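Local coordinates for protein putative phophotriesterase (Proteus mirabilis, PDB 3RHG) that binds two zinc ions in a phosphotriesterase-family barrel and probably hydrolyses ester bonds, at residues Asn28-Val33 and Asp294-Gln299; His43-Lys48 and Ile54-Lys59; Ser99-Asp104 and Glu128-Lys133; Phe252-Leu257 and Gly265-Val270. One frame throughout, in Å; residues are numbered along the deposited sequence. Where two conformers were deposited one is given.

Contact 1 (Asn28-Val33 and Asp294-Gln299); sequences NDLSGV and DVFLKQ. With ZN (zinc ion), chain B; BEZ (benzoic acid), chain D.
Asn-28 and Phe-296 bring the two loops together, their CA atoms 7.0 Å apart, the first loop following barrel strand 19-24 and the second following strand 289-291. The amide of Asn-28 makes the one polar link: chi1 of 67° sets CG between the backbone N and the carbonyl carbon, which brings ND2 to the backbone O of Phe-296 at 3.0 Å, a donated bond nearly straight at 173° with its acceptor in the amide plane. Beside it, in one of two deposited conformers, Leu-30 CD1 lies at the edge of the Phe-296 ring, 3.9 Å from its CD1. Leu-297 places CG over the centre of one ring face, while CE2 of the ring lies 3.7 Å from C5 of the benzoic acid. Two residues back, Asp-294 OD1 binds zinc at 2.4 Å, at a site that also includes His-23, His-25 and Glu-166; OD2 of Asp-294 touches the benzoic acid ring. The Asn-28 bond should therefore help to fix a loop carrying both a metal ligand and an aromatic wall of the pocket.

Contact 2 (His43-Lys48 and Ile54-Lys59); sequences HVLVDK and IQWGLK
Leu-45 is the apolar centre of this contact, reaching from a turn to the short helix 55-58 with both of its methyl groups. CD2 lies 3.9 Å from CB of Ile-54, the two side chains sliding past each other in opposite directions, and also meets the Trp-56 indole obliquely near CZ2. This methyl fills the place where a side chain on Gly-57 would stand. CD1 rests on the helix backbone, 3.6 Å from the carbonyl carbon of Gly-57, and Leu-58 adds its CD2 to the same methyl.

At the margins, Val-44 meets the indole at its edge, CG2 to CH2 at 4.0 Å, crossing it at about a right angle. The aliphatic part of Lys-48 lies obliquely over Ile-54, with CD 3.8 Å from CG2.

Between the two segments the contact is apolar; the hydrogen bonds described here lie within one or the other. Lys-48 bends at its last torsion (chi4 40°), which turns NZ back to the O of Val-44 at 3.2 Å, in the carbonyl plane and on a lone pair. Ile-54, at the N-cap position, has its O gripped by the N atoms of Gly-57 and Leu-58.

Trp-56 also packs on Asn-307 of a neighbouring subunit. The chemistry implies apolar packing of the turn against the helix, with the lysine lending its carbon chain while its ammonium binds its own turn.

Contact 3 (Ser99-Asp104 and Glu128-Lys133); sequences SSIGRD and EKFEGK
A chi1 of 75° sets OG of Ser-100 between its backbone N and carbonyl carbon, while a bend in Glu-131 (chi2 -71°) folds the carboxylate back to meet it. Segments 99-104 and 128-133 follow successive strands, 89-94 and 118-123, of the (beta/alpha)8 (TIM) barrel of the metallo-dependent hydrolases, and helix 128-131 carries the glutamate. OG donates to Glu-131 OE2 at 2.8 Å, coming from well above the carboxylate plane. The same OE2 also accepts from Ser-98 OG and the backbone N of Tyr-126, and OE1 is salt-bridged to Arg-134, so this buried carboxylate is held by several donors, which probably stabilise its charge. Next to it, Ile-101 lays CG2 over one face of the Phe-130 ring in a CH-pi contact, 4.1 Å from the centroid and 26° off the normal. The main chains are joined through a water that donates to both carbonyls, its oxygen 3.2 Å from Ser-100 O and 3.0 Å from Phe-130 O.

Contact 4 (Phe252-Leu257 and Gly265-Val270); sequences FDMIGL and GAAPSV. With BEZ (benzoic acid), chain D.
Met-254 and Leu-257 face Ala-267 across a contact whose segments run from the end of strand 249-252 to the start of helix 270-282. From CB, the methionine chain runs out extended through CG, with SD anti to CA (chi2 163°). SD then comes 4.0 Å from C3 of the benzoic acid, and a final bend carries CE to 3.8 Å from C4 of the same ring. That methyl also approaches CB of Ala-267, though more loosely, so the tip of Met-254 sits between ligand and loop.

Leu-257 does a similar double duty. Its CD2 is 3.8 Å from CB of Ala-267, in one of that alanine's two deposited conformers, and 3.9 Å from C4 of the benzoic acid. Farther along, Val-270 sets CG2 against the backbone of Gly-256, 3.6 Å from its N.

Met-254 to Leu-257 forms a type II beta turn, closed by the N of Leu-257 on the O of Met-254; Gly-256 takes its positive phi. Two waters lie between the backbones: one is 2.8 Å from both Met-254 O and Pro-268 O, and the other accepts from Gly-256 N at 2.9 Å. Just before the turn, Asp-253 holds the zinc ligand His-229 by its ND1, while Val-270 packs on Tyr-60 of a neighbouring subunit. Met-254 and Leu-257 form an apolar part of the benzoic acid pocket, backed by Ala-267, at the C-terminal end of a barrel strand, where the active site of this superfamily lies.

In the fold
Contact 1 spans the barrel's closure, joining the loops after its first and last strands, 19-24 and 289-291; the other three are nested inside it along the chain, in the order 2, 3, 4. Its centre lies about 12 Å from that of contact 3, 15 Å from contact 2 and 16 Å from contact 4, and it touches all three. Asp-29 N probably bonds to Ile-101 O of contact 3, and Gln-299 reaches Gln-55 and Leu-58 of contact 2. Contacts 2 and 3, about 25 Å apart between centres, do not touch. Contacts 1 and 4 line the benzoic acid pocket, contact 3 flanks the metal site, and contact 2 lies farther out, tied in through Gln-299.

Contact 1 (Asn28-Val33 and Asp294-Gln299)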
loop_
_atom_site.group_PDB
_atom_site.type_symbol
_atom_site.label_atom_id
_atom_site.label_comp_id
_atom_site.label_asym_id
_atom_site.label_seq_id
_atom_site.Cartn_x
_atom_site.Cartn_y
_atom_site.Cartn_z
ATOM N N ASN A 28 -14.759 1.976 -18.322
ATOM C CA ASN A 28 -14.440 3.380 -18.391
ATOM C C ASN A 28 -13.192 3.520 -19.242
ATOM O O ASN A 28 -12.467 2.548 -19.459
ATOM C CB ASN A 28 -14.270 3.998 -16.987
ATOM C CG ASN A 28 -13.042 3.460 -16.236
ATOM O OD1 ASN A 28 -12.733 2.266 -16.278
ATOM N ND2 ASN A 28 -12.341 4.349 -15.550
ATOM N N ASP A 29 -12.947 4.719 -19.743
ATOM C CA ASP A 29 -11.853 4.917 -20.681
ATOM C C ASP A 29 -11.359 6.316 -20.377
ATOM O O ASP A 29 -12.117 7.280 -20.513
ATOM C CB ASP A 29 -12.385 4.820 -22.122
ATOM C CG ASP A 29 -11.275 4.895 -23.177
ATOM O OD1 ASP A 29 -10.119 5.209 -22.828
ATOM O OD2 ASP A 29 -11.565 4.651 -24.366
ATOM N N LEU A 30 -10.115 6.421 -19.920
ATOM C CA LEU A 30 -9.509 7.719 -19.632
ATOM C C LEU A 30 -8.420 8.043 -20.649
ATOM O O LEU A 30 -7.462 8.774 -20.356
ATOM C CB LEU A 30 -8.942 7.733 -18.213
ATOM C CG LEU A 30 -9.979 7.330 -17.163
ATOM C CD1 LEU A 30 -9.334 7.180 -15.805
ATOM C CD2 LEU A 30 -11.146 8.325 -17.118
ATOM N N SER A 31 -8.572 7.502 -21.850
ATOM C CA SER A 31 -7.578 7.657 -22.922
ATOM C C SER A 31 -7.309 9.078 -23.370
ATOM O O SER A 31 -6.270 9.344 -23.976
ATOM C CB SER A 31 -8.007 6.858 -24.143
ATOM O OG SER A 31 -7.801 5.487 -23.930
ATOM N N GLY A 32 -8.238 9.989 -23.100
ATOM C CA GLY A 32 -8.078 11.377 -23.543
ATOM C C GLY A 32 -7.283 12.241 -22.578
ATOM O O GLY A 32 -7.020 13.419 -22.860
ATOM N N VAL A 33 -6.888 11.653 -21.446
ATOM C CA VAL A 33 -6.182 12.378 -20.391
ATOM C C VAL A 33 -4.963 11.622 -19.834
ATOM O O VAL A 33 -4.626 11.756 -18.651
ATOM C CB VAL A 33 -7.136 12.735 -19.211
ATOM C CG1 VAL A 33 -8.150 13.808 -19.644
ATOM C CG2 VAL A 33 -7.860 11.466 -18.679
ATOM N N ASP A 294 -14.064 1.752 -5.834
ATOM C CA ASP A 294 -13.793 2.669 -6.950
ATOM C C ASP A 294 -12.767 2.123 -7.920
ATOM O O ASP A 294 -11.897 2.868 -8.374
ATOM C CB ASP A 294 -13.387 4.078 -6.461
ATOM C CG ASP A 294 -13.523 5.128 -7.543
ATOM O OD1 ASP A 294 -14.346 4.917 -8.472
ATOM O OD2 ASP A 294 -12.797 6.172 -7.489
ATOM N N VAL A 295 -12.852 0.835 -8.251
ATOM C CA VAL A 295 -11.996 0.292 -9.312
ATOM C C VAL A 295 -12.180 1.167 -10.553
ATOM O O VAL A 295 -13.303 1.348 -11.016
ATOM C CB VAL A 295 -12.327 -1.180 -9.637
ATOM C CG1 VAL A 295 -11.598 -1.634 -10.921
ATOM C CG2 VAL A 295 -11.950 -2.072 -8.455
ATOM N N PHE A 296 -11.089 1.718 -11.089
ATOM C CA PHE A 296 -11.215 2.580 -12.257
ATOM C C PHE A 296 -9.963 2.571 -13.117
ATOM O O PHE A 296 -9.905 3.281 -14.125
ATOM C CB PHE A 296 -11.605 4.018 -11.862
ATOM C CG PHE A 296 -10.452 4.891 -11.376
ATOM C CD1 PHE A 296 -9.913 5.866 -12.216
ATOM C CD2 PHE A 296 -9.952 4.775 -10.068
ATOM C CE1 PHE A 296 -8.852 6.697 -11.787
ATOM C CE2 PHE A 296 -8.899 5.596 -9.608
ATOM C CZ PHE A 296 -8.363 6.570 -10.462
ATOM N N LEU A 297 -8.988 1.753 -12.710
ATOM C CA LEU A 297 -7.699 1.594 -13.383
ATOM C C LEU A 297 -7.387 0.116 -13.459
ATOM O O LEU A 297 -7.770 -0.637 -12.560
ATOM C CB LEU A 297 -6.585 2.287 -12.587
ATOM C CG LEU A 297 -6.651 3.808 -12.420
ATOM C CD1 LEU A 297 -5.709 4.303 -11.307
ATOM C CD2 LEU A 297 -6.360 4.552 -13.775
ATOM N N LYS A 298 -6.687 -0.314 -14.506
ATOM C CA LYS A 298 -6.394 -1.731 -14.627
ATOM C C LYS A 298 -5.524 -2.217 -13.470
ATOM O O LYS A 298 -5.578 -3.390 -13.103
ATOM C CB LYS A 298 -5.746 -2.063 -15.989
ATOM C CG LYS A 298 -6.670 -1.839 -17.188
ATOM C CD LYS A 298 -6.088 -2.472 -18.437
ATOM C CE LYS A 298 -6.934 -2.157 -19.651
ATOM N NZ LYS A 298 -6.369 -2.780 -20.893
ATOM N N GLN A 299 -4.699 -1.328 -12.913
ATOM C CA GLN A 299 -3.801 -1.731 -11.838
ATOM C C GLN A 299 -4.574 -2.146 -10.583
ATOM O O GLN A 299 -4.020 -2.812 -9.699
ATOM C CB GLN A 299 -2.833 -0.608 -11.475
ATOM C CG GLN A 299 -3.471 0.483 -10.655
ATOM C CD GLN A 299 -2.529 1.662 -10.504
ATOM O OE1 GLN A 299 -2.436 2.512 -11.390
ATOM N NE2 GLN A 299 -1.812 1.710 -9.382
HETATM ZN ZN ZN B . -15.670 6.601 -9.451
HETATM C C BEZ D . -9.590 12.078 -7.704
HETATM O O1 BEZ D . -10.441 12.938 -7.392
HETATM O O2 BEZ D . -8.581 12.417 -8.368
HETATM C C1 BEZ D . -9.760 10.650 -7.294
HETATM C C2 BEZ D . -10.938 10.215 -6.681
HETATM C C3 BEZ D . -11.079 8.875 -6.321
HETATM C C4 BEZ D . -10.043 7.980 -6.550
HETATM C C5 BEZ D . -8.867 8.422 -7.148
HETATM C C6 BEZ D . -8.719 9.754 -7.528
#

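Contact 2 (His43-Lys48 and Ile54-Lys59)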
loop_
_atom_site.group_PDB
_atom_site.type_symbol
_atom_site.label_atom_id
_atom_site.label_comp_id
_atom_site.label_asym_id
_atom_site.label_seq_id
_atom_site.Cartn_x
_atom_site.Cartn_y
_atom_site.Cartn_z
ATOM N N HIS A 43 8.929 6.957 -17.146
ATOM C CA HIS A 43 9.011 6.807 -18.599
ATOM C C HIS A 43 8.840 5.362 -19.039
ATOM O O HIS A 43 8.239 5.080 -20.091
ATOM C CB HIS A 43 10.341 7.353 -19.128
ATOM C CG HIS A 43 11.525 6.494 -18.798
ATOM N ND1 HIS A 43 12.197 6.582 -17.597
ATOM C CD2 HIS A 43 12.156 5.533 -19.513
ATOM C CE1 HIS A 43 13.193 5.713 -17.588
ATOM N NE2 HIS A 43 13.190 5.064 -18.738
ATOM N N VAL A 44 9.371 4.438 -18.238
ATOM C CA VAL A 44 9.299 3.014 -18.571
ATOM C C VAL A 44 7.879 2.449 -18.483
ATOM O O VAL A 44 7.595 1.393 -19.052
ATOM C CB VAL A 44 10.249 2.136 -17.702
ATOM C CG1 VAL A 44 11.667 2.706 -17.690
ATOM C CG2 VAL A 44 9.702 1.964 -16.286
ATOM N N LEU A 45 6.995 3.154 -17.775
ATOM C CA LEU A 45 5.619 2.678 -17.565
ATOM C C LEU A 45 4.715 2.989 -18.740
ATOM O O LEU A 45 3.695 2.326 -18.947
ATOM C CB LEU A 45 4.999 3.328 -16.317
ATOM C CG LEU A 45 5.738 3.144 -14.986
ATOM C CD1 LEU A 45 5.076 3.982 -13.898
ATOM C CD2 LEU A 45 5.810 1.667 -14.572
ATOM N N VAL A 46 5.082 4.015 -19.495
ATOM C CA VAL A 46 4.149 4.659 -20.408
ATOM C C VAL A 46 3.536 3.705 -21.423
ATOM O O VAL A 46 2.305 3.707 -21.629
ATOM C CB VAL A 46 4.811 5.872 -21.100
ATOM C CG1 VAL A 46 3.933 6.398 -22.232
ATOM C CG2 VAL A 46 5.075 6.965 -20.064
ATOM N N ASP A 47 4.382 2.878 -22.036
ATOM C CA ASP A 47 3.945 2.012 -23.131
ATOM C C ASP A 47 3.790 0.556 -22.737
ATOM O O ASP A 47 3.619 -0.299 -23.602
ATOM C CB ASP A 47 4.917 2.116 -24.314
ATOM C CG ASP A 47 4.848 3.461 -25.002
ATOM O OD1 ASP A 47 3.735 4.028 -25.095
ATOM O OD2 ASP A 47 5.906 3.952 -25.452
ATOM N N LYS A 48 3.862 0.266 -21.439
ATOM C CA LYS A 48 3.747 -1.110 -20.973
ATOM C C LYS A 48 2.303 -1.502 -20.709
ATOM O O LYS A 48 1.476 -0.661 -20.362
ATOM C CB LYS A 48 4.595 -1.345 -19.720
ATOM C CG LYS A 48 6.095 -1.465 -20.007
ATOM C CD LYS A 48 6.869 -1.842 -18.751
ATOM C CE LYS A 48 8.285 -2.248 -19.087
ATOM N NZ LYS A 48 8.873 -1.377 -20.153
ATOM N N ILE A 54 4.681 -4.185 -12.782
ATOM C CA ILE A 54 4.892 -2.735 -12.774
ATOM C C ILE A 54 4.046 -2.018 -11.724
ATOM O O ILE A 54 3.939 -0.798 -11.733
ATOM C CB ILE A 54 4.758 -2.071 -14.175
ATOM C CG1 ILE A 54 3.371 -2.270 -14.794
ATOM C CG2 ILE A 54 5.860 -2.555 -15.110
ATOM C CD1 ILE A 54 3.146 -1.333 -15.987
ATOM N N GLN A 55 3.460 -2.775 -10.800
ATOM C CA GLN A 55 2.782 -2.147 -9.656
ATOM C C GLN A 55 3.707 -1.179 -8.917
ATOM O O GLN A 55 3.273 -0.126 -8.437
ATOM C CB GLN A 55 2.276 -3.206 -8.671
ATOM C CG GLN A 55 1.057 -3.954 -9.159
ATOM C CD GLN A 55 -0.229 -3.130 -9.080
ATOM O OE1 GLN A 55 -0.246 -1.993 -8.587
ATOM N NE2 GLN A 55 -1.318 -3.714 -9.556
ATOM N N TRP A 56 4.975 -1.566 -8.794
ATOM C CA TRP A 56 5.963 -0.758 -8.085
ATOM C C TRP A 56 5.894 0.699 -8.556
ATOM O O TRP A 56 6.059 1.630 -7.758
ATOM C CB TRP A 56 7.388 -1.324 -8.272
ATOM C CG TRP A 56 7.876 -1.338 -9.716
ATOM C CD1 TRP A 56 7.856 -2.395 -10.580
ATOM C CD2 TRP A 56 8.469 -0.246 -10.441
ATOM N NE1 TRP A 56 8.380 -2.030 -11.802
ATOM C CE2 TRP A 56 8.766 -0.719 -11.742
ATOM C CE3 TRP A 56 8.779 1.085 -10.117
ATOM C CZ2 TRP A 56 9.354 0.089 -12.715
ATOM C CZ3 TRP A 56 9.367 1.887 -11.091
ATOM C CH2 TRP A 56 9.638 1.386 -12.372
ATOM N N GLY A 57 5.636 0.882 -9.846
ATOM C CA GLY A 57 5.629 2.210 -10.454
ATOM C C GLY A 57 4.245 2.821 -10.598
ATOM O O GLY A 57 4.075 4.037 -10.417
ATOM N N LEU A 58 3.260 1.994 -10.958
ATOM C CA LEU A 58 1.911 2.491 -11.185
ATOM C C LEU A 58 1.307 3.038 -9.892
ATOM O O LEU A 58 0.416 3.882 -9.924
ATOM C CB LEU A 58 1.011 1.389 -11.755
ATOM C CG LEU A 58 1.351 0.939 -13.183
ATOM C CD1 LEU A 58 0.476 -0.249 -13.594
ATOM C CD2 LEU A 58 1.221 2.098 -14.181
ATOM N N LYS A 59 1.782 2.557 -8.746
ATOM C CA LYS A 59 1.299 3.038 -7.456
ATOM C C LYS A 59 1.720 4.475 -7.154
ATOM O O LYS A 59 1.232 5.065 -6.183
ATOM C CB LYS A 59 1.737 2.111 -6.316
ATOM C CG LYS A 59 0.860 0.875 -6.173
ATOM C CD LYS A 59 1.248 0.044 -4.954
ATOM C CE LYS A 59 0.424 -1.237 -4.887
ATOM N NZ LYS A 59 -1.046 -0.982 -4.929
#

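Contact 3 (Ser99-Asp104 and Glu128-Lys133)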
loop_
_atom_site.group_PDB
_atom_site.type_symbol
_atom_site.label_atom_id
_atom_site.label_comp_id
_atom_site.label_asym_id
_atom_site.label_seq_id
_atom_site.Cartn_x
_atom_site.Cartn_y
_atom_site.Cartn_z
ATOM N N SER A 99 -20.513 9.706 -21.346
ATOM C CA SER A 99 -19.632 9.336 -22.443
ATOM C C SER A 99 -18.230 9.965 -22.274
ATOM O O SER A 99 -17.243 9.473 -22.837
ATOM C CB SER A 99 -20.260 9.781 -23.767
ATOM O OG SER A 99 -20.516 11.189 -23.741
ATOM N N SER A 100 -18.128 11.059 -21.517
ATOM C CA SER A 100 -16.824 11.745 -21.400
ATOM C C SER A 100 -15.780 10.867 -20.711
ATOM O O SER A 100 -14.560 11.104 -20.859
ATOM C CB SER A 100 -16.964 13.043 -20.622
ATOM O OG SER A 100 -17.125 12.758 -19.231
ATOM N N ILE A 101 -16.258 9.866 -19.948
ATOM C CA ILE A 101 -15.365 8.929 -19.262
ATOM C C ILE A 101 -15.579 7.464 -19.713
ATOM O O ILE A 101 -15.194 6.498 -19.029
ATOM C CB ILE A 101 -15.386 9.101 -17.717
ATOM C CG1 ILE A 101 -16.800 9.280 -17.179
ATOM C CG2 ILE A 101 -14.546 10.318 -17.331
ATOM C CD1 ILE A 101 -16.876 9.085 -15.643
ATOM N N GLY A 102 -16.201 7.316 -20.876
ATOM C CA GLY A 102 -16.227 6.031 -21.547
ATOM C C GLY A 102 -17.304 5.065 -21.100
ATOM O O GLY A 102 -17.118 3.856 -21.188
ATOM N N ARG A 103 -18.432 5.581 -20.637
ATOM C CA ARG A 103 -19.544 4.702 -20.258
ATOM C C ARG A 103 -19.836 3.720 -21.396
ATOM O O ARG A 103 -19.877 4.138 -22.559
ATOM C CB ARG A 103 -20.801 5.527 -19.956
ATOM C CG ARG A 103 -21.987 4.655 -19.551
ATOM C CD ARG A 103 -23.211 5.485 -19.193
ATOM N NE ARG A 103 -23.551 6.406 -20.266
ATOM C CZ ARG A 103 -24.511 7.317 -20.204
ATOM N NH1 ARG A 103 -25.284 7.398 -19.111
ATOM N NH2 ARG A 103 -24.702 8.147 -21.238
ATOM N N ASP A 104 -20.042 2.440 -21.072
ATOM C CA ASP A 104 -20.331 1.413 -22.107
ATOM C C ASP A 104 -21.558 0.605 -21.727
ATOM O O ASP A 104 -21.435 -0.481 -21.168
ATOM C CB ASP A 104 -19.140 0.467 -22.320
ATOM C CG ASP A 104 -19.245 -0.327 -23.609
ATOM O OD1 ASP A 104 -20.384 -0.617 -24.056
ATOM O OD2 ASP A 104 -18.187 -0.642 -24.208
ATOM N N GLU A 128 -15.614 19.329 -15.299
ATOM C CA GLU A 128 -15.442 20.149 -16.504
ATOM C C GLU A 128 -14.183 19.785 -17.310
ATOM O O GLU A 128 -14.165 19.891 -18.542
ATOM C CB GLU A 128 -15.486 21.637 -16.146
ATOM C CG GLU A 128 -15.600 22.517 -17.373
ATOM C CD GLU A 128 -15.798 23.988 -17.048
ATOM O OE1 GLU A 128 -16.491 24.358 -16.085
ATOM O OE2 GLU A 128 -15.230 24.803 -17.783
ATOM N N LYS A 129 -13.144 19.321 -16.629
ATOM C CA LYS A 129 -11.930 18.895 -17.317
ATOM C C LYS A 129 -12.265 17.911 -18.444
ATOM O O LYS A 129 -11.634 17.930 -19.516
ATOM C CB LYS A 129 -10.961 18.245 -16.326
ATOM C CG LYS A 129 -9.710 17.685 -16.959
ATOM C CD LYS A 129 -8.737 17.134 -15.911
ATOM C CE LYS A 129 -7.491 16.599 -16.602
ATOM N NZ LYS A 129 -6.587 15.841 -15.676
ATOM N N PHE A 130 -13.254 17.040 -18.195
ATOM C CA PHE A 130 -13.661 16.035 -19.174
ATOM C C PHE A 130 -14.859 16.494 -20.014
ATOM O O PHE A 130 -14.952 16.171 -21.207
ATOM C CB PHE A 130 -14.034 14.712 -18.477
ATOM C CG PHE A 130 -12.861 13.966 -17.937
ATOM C CD1 PHE A 130 -12.303 12.924 -18.663
ATOM C CD2 PHE A 130 -12.314 14.300 -16.698
ATOM C CE1 PHE A 130 -11.201 12.220 -18.169
ATOM C CE2 PHE A 130 -11.213 13.624 -16.203
ATOM C CZ PHE A 130 -10.661 12.569 -16.923
ATOM N N GLU A 131 -15.772 17.235 -19.391
ATOM C CA GLU A 131 -17.063 17.557 -20.016
ATOM C C GLU A 131 -17.013 18.819 -20.886
ATOM O O GLU A 131 -17.796 18.969 -21.818
ATOM C CB GLU A 131 -18.174 17.691 -18.962
ATOM C CG GLU A 131 -18.444 16.392 -18.153
ATOM C CD GLU A 131 -19.124 15.293 -18.977
ATOM O OE1 GLU A 131 -19.435 15.514 -20.174
ATOM O OE2 GLU A 131 -19.354 14.189 -18.424
ATOM N N GLY A 132 -16.114 19.738 -20.545
ATOM C CA GLY A 132 -16.020 20.956 -21.329
ATOM C C GLY A 132 -17.328 21.719 -21.388
ATOM O O GLY A 132 -18.028 21.878 -20.354
ATOM N N LYS A 133 -17.659 22.187 -22.594
ATOM C CA LYS A 133 -18.858 22.979 -22.831
ATOM C C LYS A 133 -20.157 22.227 -22.548
ATOM O O LYS A 133 -21.214 22.848 -22.487
ATOM C CB LYS A 133 -18.904 23.516 -24.272
ATOM C CG LYS A 133 -17.734 24.340 -24.693
ATOM C CD LYS A 133 -17.861 24.640 -26.217
ATOM C CE LYS A 133 -16.746 25.526 -26.764
ATOM N NZ LYS A 133 -16.902 26.957 -26.352
HETATM O O HOH W 1 -13.571 13.765 -22.275
#

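Contact 4 (Phe252-Leu257 and Gly265-Val270)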
loop_
_atom_site.group_PDB
_atom_site.type_symbol
_atom_site.label_atom_id
_atom_site.label_comp_id
_atom_site.label_asym_id
_atom_site.label_seq_id
_atom_site.Cartn_x
_atom_site.Cartn_y
_atom_site.Cartn_z
ATOM N N PHE A 252 -17.273 5.808 1.503
ATOM C CA PHE A 252 -15.858 5.508 1.547
ATOM C C PHE A 252 -15.648 4.527 0.431
ATOM O O PHE A 252 -15.820 3.316 0.607
ATOM C CB PHE A 252 -15.462 4.926 2.915
ATOM C CG PHE A 252 -15.529 5.935 4.037
ATOM C CD1 PHE A 252 -14.369 6.534 4.523
ATOM C CD2 PHE A 252 -16.755 6.297 4.591
ATOM C CE1 PHE A 252 -14.430 7.486 5.557
ATOM C CE2 PHE A 252 -16.843 7.232 5.623
ATOM C CZ PHE A 252 -15.675 7.826 6.123
ATOM N N ASP A 253 -15.333 5.054 -0.748
ATOM C CA ASP A 253 -15.280 4.228 -1.940
ATOM C C ASP A 253 -13.849 4.044 -2.467
ATOM O O ASP A 253 -13.664 3.604 -3.607
ATOM C CB ASP A 253 -16.176 4.841 -3.033
ATOM C CG ASP A 253 -15.950 6.323 -3.200
ATOM O OD1 ASP A 253 -14.786 6.729 -3.084
ATOM O OD2 ASP A 253 -16.925 7.085 -3.394
ATOM N N MET A 254 -12.840 4.328 -1.637
ATOM C CA MET A 254 -11.439 4.195 -2.079
ATOM C C MET A 254 -10.756 3.119 -1.256
ATOM O O MET A 254 -9.541 3.126 -1.062
ATOM C CB MET A 254 -10.709 5.529 -1.964
ATOM C CG MET A 254 -11.378 6.599 -2.800
ATOM S SD MET A 254 -10.892 8.294 -2.375
ATOM C CE MET A 254 -9.177 8.306 -2.860
ATOM N N ILE A 255 -11.555 2.172 -0.765
ATOM C CA ILE A 255 -11.006 1.193 0.162
ATOM C C ILE A 255 -10.133 0.216 -0.587
ATOM O O ILE A 255 -10.606 -0.472 -1.498
ATOM C CB ILE A 255 -12.145 0.482 0.941
ATOM C CG1 ILE A 255 -12.844 1.505 1.845
ATOM C CG2 ILE A 255 -11.599 -0.705 1.793
ATOM C CD1 ILE A 255 -14.099 0.971 2.519
ATOM N N GLY A 256 -8.856 0.153 -0.198
ATOM C CA GLY A 256 -7.877 -0.650 -0.912
ATOM C C GLY A 256 -7.363 -0.030 -2.206
ATOM O O GLY A 256 -6.736 -0.725 -3.029
ATOM N N LEU A 257 -7.563 1.278 -2.379
ATOM C CA LEU A 257 -7.076 1.924 -3.587
ATOM C C LEU A 257 -5.522 1.842 -3.672
ATOM O O LEU A 257 -4.946 1.444 -4.702
ATOM C CB LEU A 257 -7.619 3.362 -3.658
ATOM C CG LEU A 257 -7.081 4.245 -4.787
ATOM C CD1 LEU A 257 -7.592 3.701 -6.064
ATOM C CD2 LEU A 257 -7.523 5.664 -4.590
ATOM N N GLY A 265 -3.257 14.044 -4.363
ATOM C CA GLY A 265 -2.866 13.593 -3.035
ATOM C C GLY A 265 -2.727 12.081 -2.972
ATOM O O GLY A 265 -2.971 11.379 -3.962
ATOM N N ALA A 266 -2.317 11.581 -1.810
ATOM C CA ALA A 266 -2.123 10.153 -1.614
ATOM C C ALA A 266 -3.366 9.562 -0.985
ATOM O O ALA A 266 -4.082 10.234 -0.235
ATOM C CB ALA A 266 -0.900 9.890 -0.733
ATOM N N ALA A 267 -3.632 8.295 -1.281
ATOM C CA ALA A 267 -4.896 7.726 -0.813
ATOM C C ALA A 267 -4.742 7.300 0.641
ATOM O O ALA A 267 -3.683 6.769 1.000
ATOM C CB ALA A 267 -5.305 6.537 -1.679
ATOM N N PRO A 268 -5.779 7.474 1.469
ATOM C CA PRO A 268 -5.649 6.936 2.835
ATOM C C PRO A 268 -5.413 5.440 2.812
ATOM O O PRO A 268 -5.887 4.748 1.909
ATOM C CB PRO A 268 -7.001 7.235 3.503
ATOM C CG PRO A 268 -7.842 7.885 2.480
ATOM C CD PRO A 268 -7.060 8.157 1.229
ATOM N N SER A 269 -4.696 4.939 3.815
ATOM C CA SER A 269 -4.457 3.514 3.892
ATOM C C SER A 269 -5.736 2.818 4.327
ATOM O O SER A 269 -6.652 3.447 4.863
ATOM C CB SER A 269 -3.354 3.202 4.897
ATOM O OG SER A 269 -3.805 3.453 6.215
ATOM N N VAL A 270 -5.802 1.517 4.078
ATOM C CA VAL A 270 -6.925 0.725 4.552
ATOM C C VAL A 270 -7.102 0.886 6.059
ATOM O O VAL A 270 -8.217 1.116 6.526
ATOM C CB VAL A 270 -6.791 -0.759 4.155
ATOM C CG1 VAL A 270 -7.885 -1.578 4.829
ATOM C CG2 VAL A 270 -6.851 -0.913 2.605
HETATM C C BEZ D . -9.590 12.078 -7.704
HETATM O O1 BEZ D . -10.441 12.938 -7.392
HETATM O O2 BEZ D . -8.581 12.417 -8.368
HETATM C C1 BEZ D . -9.760 10.650 -7.294
HETATM C C2 BEZ D . -10.938 10.215 -6.681
HETATM C C3 BEZ D . -11.079 8.875 -6.321
HETATM C C4 BEZ D . -10.043 7.980 -6.550
HETATM C C5 BEZ D . -8.867 8.422 -7.148
HETATM C C6 BEZ D . -8.719 9.754 -7.528
HETATM O O HOH W 2 -8.104 5.195 0.254
HETATM O O HOH W 3 -8.171 2.127 1.863
#